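Local coordinates for protelomerase (Agrobacterium tumefaciens, PDB 4F43), which generates the closed hairpin ends of the bacterium's linear chromosome, probably by cutting and rejoining DNA strands, and protects them, at residues A[139-144]-A[242-247]; A[126-131]-A[265-270]; A[74-79]-A[92-97]. The protein carries 1 engineered substitution. One frame throughout, in Å; residues are numbered along the deposited sequence.

In the fold
Contact 3 comes first along the chain, and helix 97-115 starts at its loop and leads onward to the other two. Contacts 1 and 2 lie within the telomere resolvase catalytic domain, their centres about 14 Å apart. They are nested: helices 124-134 and 140-151 follow one another, as do helices 230-248 and 263-276, so the pair 126-131 with 265-270 encloses 139-144 with 242-247. Contact 3 sits on the opposite side of the chain's centre, its own centre about 36 Å from contact 1 and 38 Å from contact 2. DNA runs close to all three, consistent with a protein that grips the hairpin DNA from both sides of the chain's centre.

Contact 1. Residues A[139-144]-A[242-247]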
loop_
_atom_site.group_PDB
_atom_site.type_symbol
_atom_site.label_atom_id
_atom_site.label_comp_id
_atom_site.label_asym_id
_atom_site.label_seq_id
_atom_site.Cartn_x
_atom_site.Cartn_y
_atom_site.Cartn_z
ATOM N N ASP A 139 -23.030 -4.731 -1.186
ATOM C CA ASP A 139 -22.325 -3.479 -0.948
ATOM C C ASP A 139 -20.881 -3.618 -1.423
ATOM O O ASP A 139 -20.116 -4.399 -0.858
ATOM C CB ASP A 139 -22.372 -3.122 0.540
ATOM C CG ASP A 139 -21.651 -1.824 0.855
ATOM O OD1 ASP A 139 -21.592 -0.941 -0.026
ATOM O OD2 ASP A 139 -21.146 -1.684 1.990
ATOM N N PRO A 140 -20.511 -2.861 -2.471
ATOM C CA PRO A 140 -19.197 -2.944 -3.124
ATOM C C PRO A 140 -18.026 -2.819 -2.150
ATOM O O PRO A 140 -16.978 -3.427 -2.373
ATOM C CB PRO A 140 -19.214 -1.755 -4.087
ATOM C CG PRO A 140 -20.653 -1.554 -4.396
ATOM C CD PRO A 140 -21.377 -1.857 -3.116
ATOM N N LEU A 141 -18.209 -2.040 -1.088
ATOM C CA LEU A 141 -17.191 -1.900 -0.054
ATOM C C LEU A 141 -16.931 -3.241 0.623
ATOM O O LEU A 141 -15.782 -3.666 0.769
ATOM C CB LEU A 141 -17.629 -0.868 0.986
ATOM C CG LEU A 141 -16.630 -0.553 2.102
ATOM C CD1 LEU A 141 -15.432 0.200 1.547
ATOM C CD2 LEU A 141 -17.297 0.237 3.217
ATOM N N MET A 142 -18.011 -3.903 1.029
ATOM C CA MET A 142 -17.927 -5.206 1.680
ATOM C C MET A 142 -17.274 -6.238 0.769
ATOM O O MET A 142 -16.398 -6.990 1.201
ATOM C CB MET A 142 -19.318 -5.688 2.099
ATOM C CG MET A 142 -20.006 -4.805 3.128
ATOM S SD MET A 142 -19.064 -4.650 4.656
ATOM C CE MET A 142 -20.240 -3.784 5.691
ATOM N N ILE A 143 -17.706 -6.267 -0.490
ATOM C CA ILE A 143 -17.117 -7.148 -1.490
ATOM C C ILE A 143 -15.622 -6.878 -1.608
ATOM O O ILE A 143 -14.823 -7.803 -1.760
ATOM C CB ILE A 143 -17.772 -6.954 -2.872
ATOM C CG1 ILE A 143 -19.289 -7.124 -2.778
ATOM C CG2 ILE A 143 -17.188 -7.928 -3.885
ATOM C CD1 ILE A 143 -19.996 -6.990 -4.107
ATOM N N GLY A 144 -15.253 -5.604 -1.524
ATOM C CA GLY A 144 -13.858 -5.208 -1.546
ATOM C C GLY A 144 -13.082 -5.777 -0.373
ATOM O O GLY A 144 -12.005 -6.342 -0.554
ATOM N N ARG A 242 -11.753 2.066 6.869
ATOM C CA ARG A 242 -11.138 1.935 8.184
ATOM C C ARG A 242 -12.158 1.620 9.271
ATOM O O ARG A 242 -11.950 0.717 10.075
ATOM C CB ARG A 242 -10.368 3.208 8.543
ATOM C CG ARG A 242 -9.882 3.260 9.980
ATOM C CD ARG A 242 -8.920 4.417 10.182
ATOM N NE ARG A 242 -8.608 4.635 11.591
ATOM C CZ ARG A 242 -9.185 5.563 12.348
ATOM N NH1 ARG A 242 -10.104 6.364 11.829
ATOM N NH2 ARG A 242 -8.839 5.693 13.621
ATOM N N ASP A 243 -13.262 2.361 9.292
ATOM C CA ASP A 243 -14.289 2.152 10.312
ATOM C C ASP A 243 -15.122 0.894 10.079
ATOM O O ASP A 243 -15.613 0.282 11.031
ATOM C CB ASP A 243 -15.190 3.381 10.442
ATOM C CG ASP A 243 -14.712 4.336 11.516
ATOM O OD1 ASP A 243 -13.870 5.207 11.211
ATOM O OD2 ASP A 243 -15.175 4.213 12.670
ATOM N N THR A 244 -15.284 0.510 8.817
ATOM C CA THR A 244 -15.988 -0.727 8.500
ATOM C C THR A 244 -15.164 -1.928 8.962
ATOM O O THR A 244 -15.707 -2.889 9.511
ATOM C CB THR A 244 -16.314 -0.837 7.003
ATOM O OG1 THR A 244 -17.037 0.327 6.583
ATOM C CG2 THR A 244 -17.155 -2.075 6.738
ATOM N N VAL A 245 -13.851 -1.859 8.751
ATOM C CA VAL A 245 -12.944 -2.881 9.268
ATOM C C VAL A 245 -12.938 -2.852 10.799
ATOM O O VAL A 245 -12.880 -3.897 11.451
ATOM C CB VAL A 245 -11.512 -2.709 8.711
ATOM C CG1 VAL A 245 -10.516 -3.541 9.502
ATOM C CG2 VAL A 245 -11.468 -3.089 7.240
ATOM N N PHE A 246 -13.015 -1.646 11.356
ATOM C CA PHE A 246 -13.107 -1.448 12.799
ATOM C C PHE A 246 -14.284 -2.227 13.369
ATOM O O PHE A 246 -14.143 -2.958 14.349
ATOM C CB PHE A 246 -13.297 0.038 13.115
ATOM C CG PHE A 246 -12.097 0.697 13.735
ATOM C CD1 PHE A 246 -11.972 0.781 15.110
ATOM C CD2 PHE A 246 -11.107 1.253 12.944
ATOM C CE1 PHE A 246 -10.876 1.395 15.685
ATOM C CE2 PHE A 246 -10.008 1.868 13.513
ATOM C CZ PHE A 246 -9.894 1.939 14.885
ATOM N N ASN A 247 -15.445 -2.068 12.741
ATOM C CA ASN A 247 -16.680 -2.664 13.240
ATOM C C ASN A 247 -16.835 -4.153 12.936
ATOM O O ASN A 247 -17.409 -4.894 13.736
ATOM C CB ASN A 247 -17.891 -1.898 12.706
ATOM C CG ASN A 247 -17.918 -0.456 13.173
ATOM O OD1 ASN A 247 -17.462 -0.138 14.271
ATOM N ND2 ASN A 247 -18.452 0.426 12.335
#
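Leu141 and Thr244 meet where helix 140-151 packs against helix 230-248, a helix-helix contact inside the telomere resolvase catalytic domain. It is small and made by side chains alone: the nearest CA atoms, those of Met142 and Thr244, are still 8.4 Å apart.

Two van der Waals touches carry it. Leu141 reaches out tip to tip with Thr244, its CG anti to the backbone N (chi1 -177°), and brings CD2 to 3.4 Å from Thr244 OG1. The other touch is apolar. Met142 does not start out toward the other helix, but bends at chi2 (-59°), which swings the thioether across to the threonine methyl. There Met142 SD lies 3.8 Å from Thr244 CG2. The one threonine therefore presents its hydroxyl to the leucine and its methyl to the methionine. Leu141 also rests on Thr237, Leu240 and Leu241 of the same partner helix.

No hydrogen bond crosses between the two segments. Thr244 OG1 is hydrogen-bonded to the carbonyl of Leu240, one turn back, so the leucine methyl packs against a hydroxyl that already has a partner. Asp139 occupies the N-cap position of helix 140-151. On the other helix, Arg242 NE forms a salt bridge with a DNA phosphate, and the side chain packs on a thymine base. In the contact proper, Met142 CE, the end of the chain, lies 3.7 Å from Thr244 CG2.

Contact 2. Residues A[126-131]-A[265-270]; sequences QVLKIC and RHLYAE
Leu267 meets Val127 and Leu128 through a single methyl group. Its CD2 lies 4.3 Å from Val127 CG1 and 4.5 Å from Leu128 CD2, loose van der Waals distances with no polar bond between the two segments. The two partner methyls are themselves 5.7 Å apart, from Val127 CG1 to Leu128 CD2, so the leucine methyl lies near two methyls that do not touch each other.

The torsions explain who does the reaching. Leu267 points at the partner helix, with CG opposite the backbone N (chi1 -176°), and CD2 is the branch that arrives. Val127 already points its CB at the other helix. Leu128 does not: its CB leaves along the flank, and the rest of the chain carries CD2 round to the leucine. The backbones keep their distance, the closest CA atoms being Leu128 and Tyr268 at 9.0 Å.

This is helix-to-helix packing in the catalytic domain, joining helix 124-134 to helix 263-276, which stand far apart in sequence. More apolar groups close in from around it. Val127 leans on Phe249, while Leu128 touches Leu203 and also Met150 of helix 140-151, a residue that Cys131 reaches as well.

Further out, helix 263-276 has both polar and packing partners. Tyr268 OH is hydrogen-bonded to the carbonyl oxygen of Pro201, and Arg265 NH1 to that of Gly152. His266 packs on a phosphate of the bound DNA, and its ring meets that of Tyr304 with the planes at about 70°. Ala269 and Glu270 rest on Phe287 of helix 283-291.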
loop_
_atom_site.group_PDB
_atom_site.type_symbol
_atom_site.label_atom_id
_atom_site.label_comp_id
_atom_site.label_asym_id
_atom_site.label_seq_id
_atom_site.Cartn_x
_atom_site.Cartn_y
_atom_site.Cartn_z
ATOM N N GLN A 126 -12.641 -17.642 11.618
ATOM C CA GLN A 126 -13.847 -16.830 11.686
ATOM C C GLN A 126 -13.716 -15.605 10.790
ATOM O O GLN A 126 -14.669 -15.215 10.123
ATOM C CB GLN A 126 -14.126 -16.402 13.126
ATOM C CG GLN A 126 -14.166 -17.555 14.112
ATOM C CD GLN A 126 -14.690 -17.141 15.471
ATOM O OE1 GLN A 126 -15.604 -16.322 15.574
ATOM N NE2 GLN A 126 -14.112 -17.702 16.526
ATOM N N VAL A 127 -12.529 -15.007 10.778
ATOM C CA VAL A 127 -12.260 -13.845 9.938
ATOM C C VAL A 127 -12.344 -14.216 8.458
ATOM O O VAL A 127 -12.964 -13.506 7.660
ATOM C CB VAL A 127 -10.870 -13.247 10.235
ATOM C CG1 VAL A 127 -10.545 -12.130 9.254
ATOM C CG2 VAL A 127 -10.802 -12.742 11.667
ATOM N N LEU A 128 -11.713 -15.333 8.104
ATOM C CA LEU A 128 -11.766 -15.848 6.739
ATOM C C LEU A 128 -13.206 -16.093 6.307
ATOM O O LEU A 128 -13.596 -15.766 5.181
ATOM C CB LEU A 128 -10.958 -17.143 6.625
ATOM C CG LEU A 128 -9.446 -17.017 6.814
ATOM C CD1 LEU A 128 -8.797 -18.389 6.893
ATOM C CD2 LEU A 128 -8.841 -16.199 5.685
ATOM N N LYS A 129 -13.995 -16.664 7.212
ATOM C CA LYS A 129 -15.408 -16.903 6.948
ATOM C C LYS A 129 -16.156 -15.588 6.745
ATOM O O LYS A 129 -17.031 -15.490 5.884
ATOM C CB LYS A 129 -16.044 -17.699 8.088
ATOM C CG LYS A 129 -17.517 -18.003 7.875
ATOM C CD LYS A 129 -17.725 -18.899 6.663
ATOM C CE LYS A 129 -19.173 -18.876 6.201
ATOM N NZ LYS A 129 -20.127 -19.145 7.313
ATOM N N ILE A 130 -15.804 -14.580 7.538
ATOM C CA ILE A 130 -16.417 -13.261 7.421
ATOM C C ILE A 130 -16.136 -12.651 6.054
ATOM O O ILE A 130 -17.039 -12.114 5.413
ATOM C CB ILE A 130 -15.937 -12.298 8.530
ATOM C CG1 ILE A 130 -16.494 -12.722 9.889
ATOM C CG2 ILE A 130 -16.374 -10.872 8.232
ATOM C CD1 ILE A 130 -16.016 -11.864 11.039
ATOM N N CYS A 131 -14.888 -12.740 5.605
ATOM C CA CYS A 131 -14.530 -12.251 4.277
ATOM C C CYS A 131 -15.295 -13.009 3.191
ATOM O O CYS A 131 -15.852 -12.407 2.264
ATOM C CB CYS A 131 -13.022 -12.364 4.048
ATOM S SG CYS A 131 -12.024 -11.342 5.158
ATOM N N ARG A 265 -3.816 -9.060 4.468
ATOM C CA ARG A 265 -2.777 -9.441 3.518
ATOM C C ARG A 265 -1.747 -10.336 4.205
ATOM O O ARG A 265 -1.310 -11.349 3.650
ATOM C CB ARG A 265 -2.112 -8.189 2.940
ATOM C CG ARG A 265 -1.209 -8.432 1.743
ATOM C CD ARG A 265 -1.061 -7.156 0.925
ATOM N NE ARG A 265 0.095 -7.186 0.034
ATOM C CZ ARG A 265 0.074 -7.656 -1.209
ATOM N NH1 ARG A 265 -1.047 -8.147 -1.718
ATOM N NH2 ARG A 265 1.180 -7.637 -1.942
ATOM N N HIS A 266 -1.372 -9.951 5.422
ATOM C CA HIS A 266 -0.485 -10.755 6.254
ATOM C C HIS A 266 -1.097 -12.129 6.511
ATOM O O HIS A 266 -0.451 -13.161 6.306
ATOM C CB HIS A 266 -0.229 -10.054 7.591
ATOM C CG HIS A 266 0.564 -8.790 7.474
ATOM N ND1 HIS A 266 1.103 -8.150 8.569
ATOM C CD2 HIS A 266 0.910 -8.048 6.396
ATOM C CE1 HIS A 266 1.749 -7.069 8.171
ATOM N NE2 HIS A 266 1.647 -6.983 6.857
ATOM N N LEU A 267 -2.349 -12.127 6.961
ATOM C CA LEU A 267 -3.069 -13.364 7.239
ATOM C C LEU A 267 -3.209 -14.211 5.977
ATOM O O LEU A 267 -3.127 -15.438 6.030
ATOM C CB LEU A 267 -4.447 -13.060 7.830
ATOM C CG LEU A 267 -5.274 -14.270 8.268
ATOM C CD1 LEU A 267 -4.520 -15.081 9.312
ATOM C CD2 LEU A 267 -6.629 -13.829 8.799
ATOM N N TYR A 268 -3.420 -13.546 4.846
ATOM C CA TYR A 268 -3.470 -14.218 3.554
ATOM C C TYR A 268 -2.159 -14.952 3.288
ATOM O O TYR A 268 -2.158 -16.130 2.908
ATOM C CB TYR A 268 -3.752 -13.200 2.446
ATOM C CG TYR A 268 -3.505 -13.706 1.046
ATOM C CD1 TYR A 268 -4.353 -14.636 0.461
ATOM C CD2 TYR A 268 -2.431 -13.237 0.302
ATOM C CE1 TYR A 268 -4.130 -15.094 -0.824
ATOM C CE2 TYR A 268 -2.204 -13.685 -0.982
ATOM C CZ TYR A 268 -3.051 -14.614 -1.538
ATOM O OH TYR A 268 -2.820 -15.062 -2.817
ATOM N N ALA A 269 -1.048 -14.252 3.507
ATOM C CA ALA A 269 0.278 -14.841 3.348
ATOM C C ALA A 269 0.462 -16.071 4.235
ATOM O O ALA A 269 0.801 -17.158 3.752
ATOM C CB ALA A 269 1.354 -13.809 3.641
ATOM N N GLU A 270 0.220 -15.889 5.530
ATOM C CA GLU A 270 0.400 -16.953 6.513
ATOM C C GLU A 270 -0.436 -18.191 6.189
ATOM O O GLU A 270 0.072 -19.315 6.193
ATOM C CB GLU A 270 0.043 -16.438 7.908
ATOM C CG GLU A 270 0.565 -17.296 9.047
ATOM C CD GLU A 270 2.020 -17.009 9.370
ATOM O OE1 GLU A 270 2.629 -16.165 8.681
ATOM O OE2 GLU A 270 2.553 -17.622 10.318
#

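Contact 3. Residues A[74-79]-A[92-97]; sequences KYRNAI and IATGDA. With nucleotides of chain B.
Arg76 leaves its helix with CG anti to the carbonyl carbon (chi1 -66°) and bends at chi3 (62°), which brings its guanidinium between the loop 92-97 and the DNA of chain B. There Arg76 NH1 donates to Ala93 O at 2.7 Å, an acceptor near the guanidinium plane, although the donor stands above the carbonyl plane. The same nitrogen is hydrogen-bonded to Leu90 O. Arg76 NE donates to OP1 of DT20 of chain B at 3.1 Å, and OP1 of DA19 of chain B lies over one face of the group. Bonds to protein and to phosphate together fix its rotation.

Next to it, Asn77 ND2 donates to OP2 of DA21 of chain B at 3.1 Å. Thr94 OG1 comes within 3.3 Å of OP2 of DA19 of chain B. This is a sugar-phosphate backbone contact, in which a helix and a following loop meet successive phosphates of one DNA strand. Ala93 is the centre of an inverse gamma turn, and its CB packs 3.8 Å from Ile79 CD1.

The arrangement joins helix 65-82 to the loop between helices 89-92 and 97-115; Ala93 also rests on Trp53 of helix 46-59, and Tyr75 packs on helix 28-40.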
loop_
_atom_site.group_PDB
_atom_site.type_symbol
_atom_site.label_atom_id
_atom_site.label_comp_id
_atom_site.label_asym_id
_atom_site.label_seq_id
_atom_site.Cartn_x
_atom_site.Cartn_y
_atom_site.Cartn_z
ATOM N N LYS A 74 7.078 14.883 -1.258
ATOM C CA LYS A 74 6.116 15.796 -1.877
ATOM C C LYS A 74 6.805 16.929 -2.639
ATOM O O LYS A 74 6.516 17.165 -3.817
ATOM C CB LYS A 74 5.166 16.382 -0.830
ATOM C CG LYS A 74 4.280 15.362 -0.137
ATOM C CD LYS A 74 3.327 16.045 0.831
ATOM C CE LYS A 74 2.470 15.039 1.578
ATOM N NZ LYS A 74 1.587 14.263 0.665
ATOM N N TYR A 75 7.712 17.625 -1.958
ATOM C CA TYR A 75 8.476 18.711 -2.567
ATOM C C TYR A 75 9.202 18.245 -3.821
ATOM O O TYR A 75 9.103 18.877 -4.872
ATOM C CB TYR A 75 9.495 19.283 -1.577
ATOM C CG TYR A 75 8.920 20.232 -0.550
ATOM C CD1 TYR A 75 8.576 21.535 -0.893
ATOM C CD2 TYR A 75 8.742 19.834 0.768
ATOM C CE1 TYR A 75 8.058 22.406 0.045
ATOM C CE2 TYR A 75 8.225 20.697 1.713
ATOM C CZ TYR A 75 7.884 21.982 1.345
ATOM O OH TYR A 75 7.370 22.845 2.285
ATOM N N ARG A 76 9.927 17.136 -3.702
ATOM C CA ARG A 76 10.709 16.603 -4.815
ATOM C C ARG A 76 9.841 16.239 -6.017
ATOM O O ARG A 76 10.197 16.536 -7.160
ATOM C CB ARG A 76 11.531 15.393 -4.365
ATOM C CG ARG A 76 12.617 15.729 -3.357
ATOM C CD ARG A 76 13.402 14.492 -2.962
ATOM N NE ARG A 76 14.081 13.899 -4.110
ATOM C CZ ARG A 76 15.262 14.301 -4.566
ATOM N NH1 ARG A 76 15.899 15.299 -3.970
ATOM N NH2 ARG A 76 15.808 13.705 -5.619
ATOM N N ASN A 77 8.705 15.597 -5.757
ATOM C CA ASN A 77 7.764 15.275 -6.824
ATOM C C ASN A 77 7.203 16.530 -7.483
ATOM O O ASN A 77 7.008 16.574 -8.701
ATOM C CB ASN A 77 6.630 14.392 -6.302
ATOM C CG ASN A 77 7.071 12.964 -6.058
ATOM O OD1 ASN A 77 7.974 12.459 -6.726
ATOM N ND2 ASN A 77 6.432 12.303 -5.100
ATOM N N ALA A 78 6.953 17.553 -6.671
ATOM C CA ALA A 78 6.476 18.833 -7.184
ATOM C C ALA A 78 7.513 19.468 -8.106
ATOM O O ALA A 78 7.172 20.018 -9.153
ATOM C CB ALA A 78 6.134 19.770 -6.040
ATOM N N ILE A 79 8.780 19.380 -7.709
ATOM C CA ILE A 79 9.876 19.907 -8.514
ATOM C C ILE A 79 9.995 19.144 -9.831
ATOM O O ILE A 79 10.159 19.747 -10.894
ATOM C CB ILE A 79 11.219 19.843 -7.761
ATOM C CG1 ILE A 79 11.159 20.676 -6.480
ATOM C CG2 ILE A 79 12.353 20.330 -8.650
ATOM C CD1 ILE A 79 12.404 20.580 -5.624
ATOM N N ILE A 92 19.679 19.470 -4.256
ATOM C CA ILE A 92 19.653 20.334 -3.086
ATOM C C ILE A 92 18.483 19.971 -2.179
ATOM O O ILE A 92 18.647 19.809 -0.970
ATOM C CB ILE A 92 19.536 21.813 -3.488
ATOM C CG1 ILE A 92 20.738 22.228 -4.338
ATOM C CG2 ILE A 92 19.414 22.693 -2.257
ATOM C CD1 ILE A 92 20.679 23.659 -4.819
ATOM N N ALA A 93 17.302 19.840 -2.775
ATOM C CA ALA A 93 16.095 19.515 -2.025
ATOM C C ALA A 93 16.024 18.032 -1.681
ATOM O O ALA A 93 15.203 17.296 -2.227
ATOM C CB ALA A 93 14.853 19.945 -2.795
ATOM N N THR A 94 16.892 17.601 -0.774
ATOM C CA THR A 94 16.881 16.222 -0.307
ATOM C C THR A 94 17.115 16.174 1.198
ATOM O O THR A 94 17.575 17.149 1.795
ATOM C CB THR A 94 17.944 15.366 -1.021
ATOM O OG1 THR A 94 17.794 13.994 -0.638
ATOM C CG2 THR A 94 19.345 15.843 -0.663
ATOM N N GLY A 95 16.796 15.039 1.807
ATOM C CA GLY A 95 16.936 14.891 3.242
ATOM C C GLY A 95 18.364 14.656 3.686
ATOM O O GLY A 95 19.200 14.187 2.913
ATOM N N ASP A 96 18.642 14.995 4.940
ATOM C CA ASP A 96 19.935 14.715 5.548
ATOM C C ASP A 96 20.195 13.213 5.540
ATOM O O ASP A 96 19.334 12.425 5.928
ATOM C CB ASP A 96 19.979 15.265 6.975
ATOM C CG ASP A 96 21.065 14.625 7.813
ATOM O OD1 ASP A 96 22.258 14.892 7.555
ATOM O OD2 ASP A 96 20.718 13.861 8.738
ATOM N N ALA A 97 21.383 12.824 5.088
ATOM C CA ALA A 97 21.723 11.416 4.901
ATOM C C ALA A 97 21.670 10.605 6.196
ATOM O O ALA A 97 21.487 9.388 6.165
ATOM C CB ALA A 97 23.092 11.287 4.250
ATOM P P DT B 20 11.971 10.795 -3.052
ATOM O OP1 DT B 20 11.960 11.709 -4.216
ATOM O OP2 DT B 20 11.528 11.280 -1.726
ATOM O "O5'" DT B 20 11.104 9.507 -3.438
ATOM C "C5'" DT B 20 11.307 8.856 -4.688
ATOM C "C4'" DT B 20 10.262 7.778 -4.914
ATOM O "O4'" DT B 20 10.385 6.763 -3.885
ATOM C "C3'" DT B 20 8.813 8.259 -4.866
ATOM O "O3'" DT B 20 8.038 7.593 -5.857
ATOM C "C2'" DT B 20 8.365 7.877 -3.457
ATOM C "C1'" DT B 20 9.150 6.595 -3.223
ATOM N N1 DT B 20 9.423 6.354 -1.787
ATOM C C2 DT B 20 9.051 5.155 -1.224
ATOM O O2 DT B 20 8.506 4.263 -1.848
ATOM N N3 DT B 20 9.349 5.041 0.108
ATOM C C4 DT B 20 9.964 5.977 0.918
ATOM O O4 DT B 20 10.183 5.769 2.109
ATOM C C5 DT B 20 10.321 7.208 0.257
ATOM C C7 DT B 20 10.994 8.310 1.015
ATOM C C6 DT B 20 10.037 7.338 -1.044
ATOM P P DA B 19 18.549 10.798 -1.519
ATOM O OP1 DA B 19 18.102 11.493 -2.747
ATOM O OP2 DA B 19 19.697 11.325 -0.748
ATOM O "O5'" DA B 19 17.307 10.682 -0.518
ATOM C "C5'" DA B 19 15.975 10.860 -0.991
ATOM C "C4'" DA B 19 15.369 9.574 -1.528
ATOM O "O4'" DA B 19 15.571 8.481 -0.605
ATOM C "C3'" DA B 19 13.855 9.588 -1.682
ATOM O "O3'" DA B 19 13.461 10.215 -2.894
ATOM C "C2'" DA B 19 13.508 8.102 -1.700
ATOM C "C1'" DA B 19 14.715 7.440 -1.036
ATOM N N9 DA B 19 14.353 6.580 0.089
ATOM C C8 DA B 19 14.672 6.740 1.409
ATOM N N7 DA B 19 14.198 5.794 2.185
ATOM C C5 DA B 19 13.522 4.953 1.316
ATOM C C6 DA B 19 12.797 3.758 1.511
ATOM N N6 DA B 19 12.622 3.173 2.702
ATOM N N1 DA B 19 12.251 3.179 0.423
ATOM C C2 DA B 19 12.418 3.752 -0.773
ATOM N N3 DA B 19 13.076 4.868 -1.080
ATOM C C4 DA B 19 13.609 5.425 0.020
ATOM P P DA B 21 6.488 7.965 -6.058
ATOM O OP1 DA B 21 6.182 7.875 -7.503
ATOM O OP2 DA B 21 6.221 9.225 -5.327
ATOM O "O5'" DA B 21 5.719 6.784 -5.301
ATOM C "C5'" DA B 21 5.703 5.468 -5.854
ATOM C "C4'" DA B 21 4.894 4.512 -4.994
ATOM O "O4'" DA B 21 5.422 4.508 -3.644
ATOM C "C3'" DA B 21 3.412 4.841 -4.843
ATOM O "O3'" DA B 21 2.676 3.642 -4.642
ATOM C "C2'" DA B 21 3.402 5.683 -3.576
ATOM C "C1'" DA B 21 4.393 4.876 -2.749
ATOM N N9 DA B 21 4.996 5.596 -1.634
ATOM C C8 DA B 21 5.512 6.861 -1.627
ATOM N N7 DA B 21 5.993 7.226 -0.460
ATOM C C5 DA B 21 5.777 6.121 0.349
ATOM C C6 DA B 21 6.055 5.847 1.705
ATOM N N6 DA B 21 6.643 6.699 2.555
ATOM N N1 DA B 21 5.698 4.634 2.166
ATOM C C2 DA B 21 5.111 3.753 1.354
ATOM N N3 DA B 21 4.800 3.892 0.072
ATOM C C4 DA B 21 5.165 5.107 -0.366
#